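PDB 4R1D: Tle cognate immunity protein 4 C-terminal domain-containing protein, which probably serves as the immunity protein that binds and inhibits the type VI secretion lipase effector Tle4, protecting the producing bacterium from its own toxin. Local coordinates for residues R60-R70 with L82-Y93. Sequence-based numbering, arbitrary orientation.
Sequences RHKSKGNMFLR and LSWSSEVASKTY
L82 faces both L69 and R70 across the antiparallel hairpin of strands 68-73 and 79-84, the geometry of a classic beta bulge. L82 O accepts two backbone bonds, the shorter from L69 N at 2.8 Å, while L82 N donates to R70 O. On the same face of the sheet L82 CD2 lies over one side of the R70 guanidinium, 3.6 Å from R70 NE, a nitrogen that also pairs with E119. S83 forms the non-hydrogen-bonded pair with F68, and both side chains turn to the face covered by helix 42-58.

W84 N donates to M67 O, and its indole is contacted on both faces from 60-70. L69 CD1 sits 4.0 Å from the centroid of the five-membered ring of W84 and 2° off its normal, a CH-pi contact; H61 directs its ring edge at the opposite face, planes 58° apart. K64 CD meets W84 CZ2 at 3.5 Å, and water 2 accepts from W84 NE1 and donates to K64 O. M67, bent at chi2 (-66°), brings CE within 3.8 Å of W84 CB and also to S86 O.

S86 opens a type I turn to A89, its OG taking V88 N in an ST turn. Within it, E87 O accepts from K62 N at 2.7 Å while standing over the centre of the H61 ring, 3.2 Å above its plane. E87 OE1 makes a long salt bridge of 3.4 Å to K62 NZ; water 1 accepts from R60 N and donates to E87 OE2. Beyond the turn the loop reaches the partner in the Tle4-Tli4 complex: S90 N bonds to OD1 of D406 of the neighbouring chain, and K91 N and T92 OG1 share its OD2.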
loop_
_atom_site.group_PDB
_atom_site.type_symbol
_atom_site.label_atom_id
_atom_site.label_comp_id
_atom_site.label_asym_id
_atom_site.label_seq_id
_atom_site.Cartn_x
_atom_site.Cartn_y
_atom_site.Cartn_z
ATOM N N ARG B 60 -15.022 15.344 17.762
ATOM C CA ARG B 60 -15.798 16.348 17.054
ATOM C C ARG B 60 -15.605 16.269 15.549
ATOM O O ARG B 60 -14.482 16.206 15.063
ATOM C CB ARG B 60 -15.394 17.740 17.540
ATOM C CG ARG B 60 -15.701 17.977 19.003
ATOM C CD ARG B 60 -17.194 17.892 19.262
ATOM N NE ARG B 60 -17.508 18.050 20.679
ATOM C CZ ARG B 60 -17.778 17.045 21.508
ATOM N NH1 ARG B 60 -17.790 15.798 21.063
ATOM N NH2 ARG B 60 -18.051 17.288 22.785
ATOM N N HIS B 61 -16.719 16.283 14.827
ATOM C CA HIS B 61 -16.723 16.438 13.382
ATOM C C HIS B 61 -16.294 17.872 13.098
ATOM O O HIS B 61 -16.391 18.732 13.977
ATOM C CB HIS B 61 -18.133 16.175 12.863
ATOM C CG HIS B 61 -18.257 16.173 11.372
ATOM N ND1 HIS B 61 -18.332 15.013 10.631
ATOM C CD2 HIS B 61 -18.362 17.193 10.487
ATOM C CE1 HIS B 61 -18.464 15.319 9.352
ATOM N NE2 HIS B 61 -18.486 16.636 9.238
ATOM N N LYS B 62 -15.795 18.142 11.896
ATOM C CA LYS B 62 -15.318 19.495 11.606
ATOM C C LYS B 62 -16.474 20.484 11.491
ATOM O O LYS B 62 -16.288 21.684 11.678
ATOM C CB LYS B 62 -14.458 19.537 10.337
ATOM C CG LYS B 62 -13.169 18.718 10.412
ATOM C CD LYS B 62 -12.229 19.188 11.515
ATOM C CE LYS B 62 -10.932 18.386 11.493
ATOM N NZ LYS B 62 -10.033 18.717 12.633
ATOM N N SER B 63 -17.663 19.981 11.181
ATOM C CA SER B 63 -18.815 20.861 10.993
ATOM C C SER B 63 -20.135 20.346 11.574
ATOM O O SER B 63 -21.034 21.139 11.850
ATOM C CB SER B 63 -18.998 21.192 9.509
ATOM O OG SER B 63 -19.361 20.043 8.762
ATOM N N LYS B 64 -20.253 19.033 11.765
ATOM C CA LYS B 64 -21.525 18.434 12.169
ATOM C C LYS B 64 -21.658 18.110 13.660
ATOM O O LYS B 64 -22.610 17.437 14.065
ATOM C CB LYS B 64 -21.808 17.167 11.356
ATOM C CG LYS B 64 -21.870 17.381 9.854
ATOM C CD LYS B 64 -22.491 16.173 9.173
ATOM C CE LYS B 64 -22.496 16.329 7.660
ATOM N NZ LYS B 64 -23.319 17.479 7.202
ATOM N N GLY B 65 -20.709 18.569 14.471
ATOM C CA GLY B 65 -20.779 18.361 15.907
ATOM C C GLY B 65 -20.213 17.046 16.415
ATOM O O GLY B 65 -19.055 16.715 16.153
ATOM N N ASN B 66 -21.024 16.292 17.152
ATOM C CA ASN B 66 -20.518 15.098 17.832
ATOM C C ASN B 66 -20.214 13.993 16.824
ATOM O O ASN B 66 -21.001 13.749 15.918
ATOM C CB ASN B 66 -21.531 14.618 18.883
ATOM C CG ASN B 66 -20.890 13.779 19.990
ATOM O OD1 ASN B 66 -20.139 12.829 19.728
ATOM N ND2 ASN B 66 -21.195 14.126 21.238
ATOM N N MET B 67 -19.074 13.322 16.978
ATOM C CA MET B 67 -18.745 12.206 16.102
ATOM C C MET B 67 -19.612 10.992 16.394
ATOM O O MET B 67 -19.835 10.162 15.516
ATOM C CB MET B 67 -17.255 11.838 16.200
ATOM C CG MET B 67 -16.338 12.813 15.480
ATOM S SD MET B 67 -16.586 12.774 13.706
ATOM C CE MET B 67 -15.863 11.175 13.297
ATOM N N PHE B 68 -20.114 10.888 17.624
ATOM C CA PHE B 68 -20.989 9.774 17.968
ATOM C C PHE B 68 -22.432 10.074 17.581
ATOM O O PHE B 68 -22.982 11.103 17.960
ATOM C CB PHE B 68 -20.909 9.441 19.456
ATOM C CG PHE B 68 -21.666 8.200 19.831
ATOM C CD1 PHE B 68 -21.187 6.951 19.466
ATOM C CD2 PHE B 68 -22.851 8.276 20.552
ATOM C CE1 PHE B 68 -21.875 5.799 19.806
ATOM C CE2 PHE B 68 -23.545 7.119 20.894
ATOM C CZ PHE B 68 -23.054 5.885 20.522
ATOM N N LEU B 69 -23.040 9.170 16.830
ATOM C CA LEU B 69 -24.420 9.352 16.399
ATOM C C LEU B 69 -25.414 8.598 17.284
ATOM O O LEU B 69 -26.334 9.199 17.832
ATOM C CB LEU B 69 -24.566 8.963 14.933
ATOM C CG LEU B 69 -23.622 9.862 14.120
ATOM C CD1 LEU B 69 -23.418 9.341 12.725
ATOM C CD2 LEU B 69 -24.136 11.310 14.098
ATOM N N ARG B 70 -25.226 7.292 17.441
ATOM C CA ARG B 70 -26.138 6.514 18.272
ATOM C C ARG B 70 -25.640 5.113 18.554
ATOM O O ARG B 70 -24.829 4.558 17.811
ATOM C CB ARG B 70 -27.542 6.445 17.643
ATOM C CG ARG B 70 -27.577 6.010 16.182
ATOM C CD ARG B 70 -28.975 6.197 15.578
ATOM N NE ARG B 70 -28.913 6.507 14.148
ATOM C CZ ARG B 70 -28.666 7.718 13.654
ATOM N NH1 ARG B 70 -28.462 8.743 14.476
ATOM N NH2 ARG B 70 -28.618 7.915 12.344
ATOM N N LEU B 82 -22.685 3.699 16.122
ATOM C CA LEU B 82 -22.711 4.411 14.854
ATOM C C LEU B 82 -22.063 5.769 15.023
ATOM O O LEU B 82 -22.480 6.575 15.870
ATOM C CB LEU B 82 -24.157 4.579 14.372
ATOM C CG LEU B 82 -24.325 5.087 12.938
ATOM C CD1 LEU B 82 -24.014 3.983 11.959
ATOM C CD2 LEU B 82 -25.761 5.569 12.742
ATOM N N SER B 83 -21.035 6.022 14.219
ATOM C CA SER B 83 -20.319 7.292 14.250
ATOM C C SER B 83 -20.110 7.754 12.820
ATOM O O SER B 83 -20.283 6.971 11.894
ATOM C CB SER B 83 -18.969 7.133 14.965
ATOM O OG SER B 83 -18.137 6.193 14.290
ATOM N N TRP B 84 -19.768 9.025 12.628
ATOM C CA TRP B 84 -19.322 9.481 11.310
ATOM C C TRP B 84 -18.044 8.739 10.918
ATOM O O TRP B 84 -17.213 8.448 11.770
ATOM C CB TRP B 84 -19.083 10.995 11.314
ATOM C CG TRP B 84 -20.365 11.770 11.242
ATOM C CD1 TRP B 84 -20.882 12.597 12.197
ATOM C CD2 TRP B 84 -21.298 11.774 10.158
ATOM N NE1 TRP B 84 -22.083 13.121 11.771
ATOM C CE2 TRP B 84 -22.361 12.629 10.522
ATOM C CE3 TRP B 84 -21.345 11.137 8.914
ATOM C CZ2 TRP B 84 -23.445 12.865 9.685
ATOM C CZ3 TRP B 84 -22.423 11.376 8.084
ATOM C CH2 TRP B 84 -23.459 12.232 8.474
ATOM N N SER B 85 -17.876 8.442 9.632
ATOM C CA SER B 85 -16.715 7.662 9.196
ATOM C C SER B 85 -15.410 8.464 9.190
ATOM O O SER B 85 -14.321 7.890 9.111
ATOM C CB SER B 85 -16.962 7.033 7.829
ATOM O OG SER B 85 -17.110 8.029 6.848
ATOM N N SER B 86 -15.520 9.789 9.256
ATOM C CA SER B 86 -14.367 10.662 9.456
ATOM C C SER B 86 -14.851 12.011 9.940
ATOM O O SER B 86 -16.055 12.270 9.976
ATOM C CB SER B 86 -13.573 10.866 8.164
ATOM O OG SER B 86 -14.152 11.907 7.394
ATOM N N GLU B 87 -13.911 12.883 10.284
ATOM C CA GLU B 87 -14.286 14.191 10.793
ATOM C C GLU B 87 -14.781 15.150 9.716
ATOM O O GLU B 87 -15.141 16.290 10.022
ATOM C CB GLU B 87 -13.148 14.792 11.622
ATOM C CG GLU B 87 -12.877 13.960 12.866
ATOM C CD GLU B 87 -11.803 14.536 13.762
ATOM O OE1 GLU B 87 -11.173 15.548 13.380
ATOM O OE2 GLU B 87 -11.593 13.963 14.855
ATOM N N VAL B 88 -14.797 14.703 8.463
ATOM C CA VAL B 88 -15.416 15.497 7.396
ATOM C C VAL B 88 -16.419 14.706 6.565
ATOM O O VAL B 88 -16.934 15.206 5.561
ATOM C CB VAL B 88 -14.383 16.145 6.453
ATOM C CG1 VAL B 88 -13.434 17.044 7.246
ATOM C CG2 VAL B 88 -13.627 15.076 5.661
ATOM N N ALA B 89 -16.716 13.484 6.990
ATOM C CA ALA B 89 -17.659 12.635 6.264
ATOM C C ALA B 89 -19.049 13.264 6.201
ATOM O O ALA B 89 -19.471 13.935 7.135
ATOM C CB ALA B 89 -17.740 11.251 6.917
ATOM N N SER B 90 -19.756 13.035 5.102
ATOM C CA SER B 90 -21.140 13.491 4.990
ATOM C C SER B 90 -22.061 12.416 4.416
ATOM O O SER B 90 -23.290 12.530 4.497
ATOM C CB SER B 90 -21.215 14.754 4.133
ATOM O OG SER B 90 -20.884 14.469 2.793
ATOM N N LYS B 91 -21.480 11.369 3.833
ATOM C CA LYS B 91 -22.298 10.354 3.168
ATOM C C LYS B 91 -22.209 8.960 3.780
ATOM O O LYS B 91 -23.014 8.079 3.449
ATOM C CB LYS B 91 -21.953 10.295 1.689
ATOM C CG LYS B 91 -21.988 11.672 1.045
ATOM C CD LYS B 91 -21.913 11.586 -0.464
ATOM C CE LYS B 91 -22.088 12.967 -1.104
ATOM N NZ LYS B 91 -20.818 13.754 -1.145
ATOM N N THR B 92 -21.224 8.760 4.651
ATOM C CA THR B 92 -20.993 7.446 5.236
ATOM C C THR B 92 -20.741 7.509 6.730
ATOM O O THR B 92 -20.105 8.440 7.241
ATOM C CB THR B 92 -19.808 6.694 4.571
ATOM O OG1 THR B 92 -18.591 7.426 4.768
ATOM C CG2 THR B 92 -20.062 6.499 3.074
ATOM N N TYR B 93 -21.265 6.496 7.415
ATOM C CA TYR B 93 -21.028 6.268 8.827
ATOM C C TYR B 93 -20.038 5.127 8.977
ATOM O O TYR B 93 -19.790 4.369 8.039
ATOM C CB TYR B 93 -22.316 5.784 9.500
ATOM C CG TYR B 93 -23.511 6.709 9.418
ATOM C CD1 TYR B 93 -23.412 8.047 9.760
ATOM C CD2 TYR B 93 -24.746 6.225 9.023
ATOM C CE1 TYR B 93 -24.527 8.885 9.692
ATOM C CE2 TYR B 93 -25.852 7.045 8.953
ATOM C CZ TYR B 93 -25.738 8.371 9.288
ATOM O OH TYR B 93 -26.855 9.177 9.216
HETATM O O HOH W 1 -12.134 15.093 17.317
HETATM O O HOH W 2 -23.567 14.883 13.593
#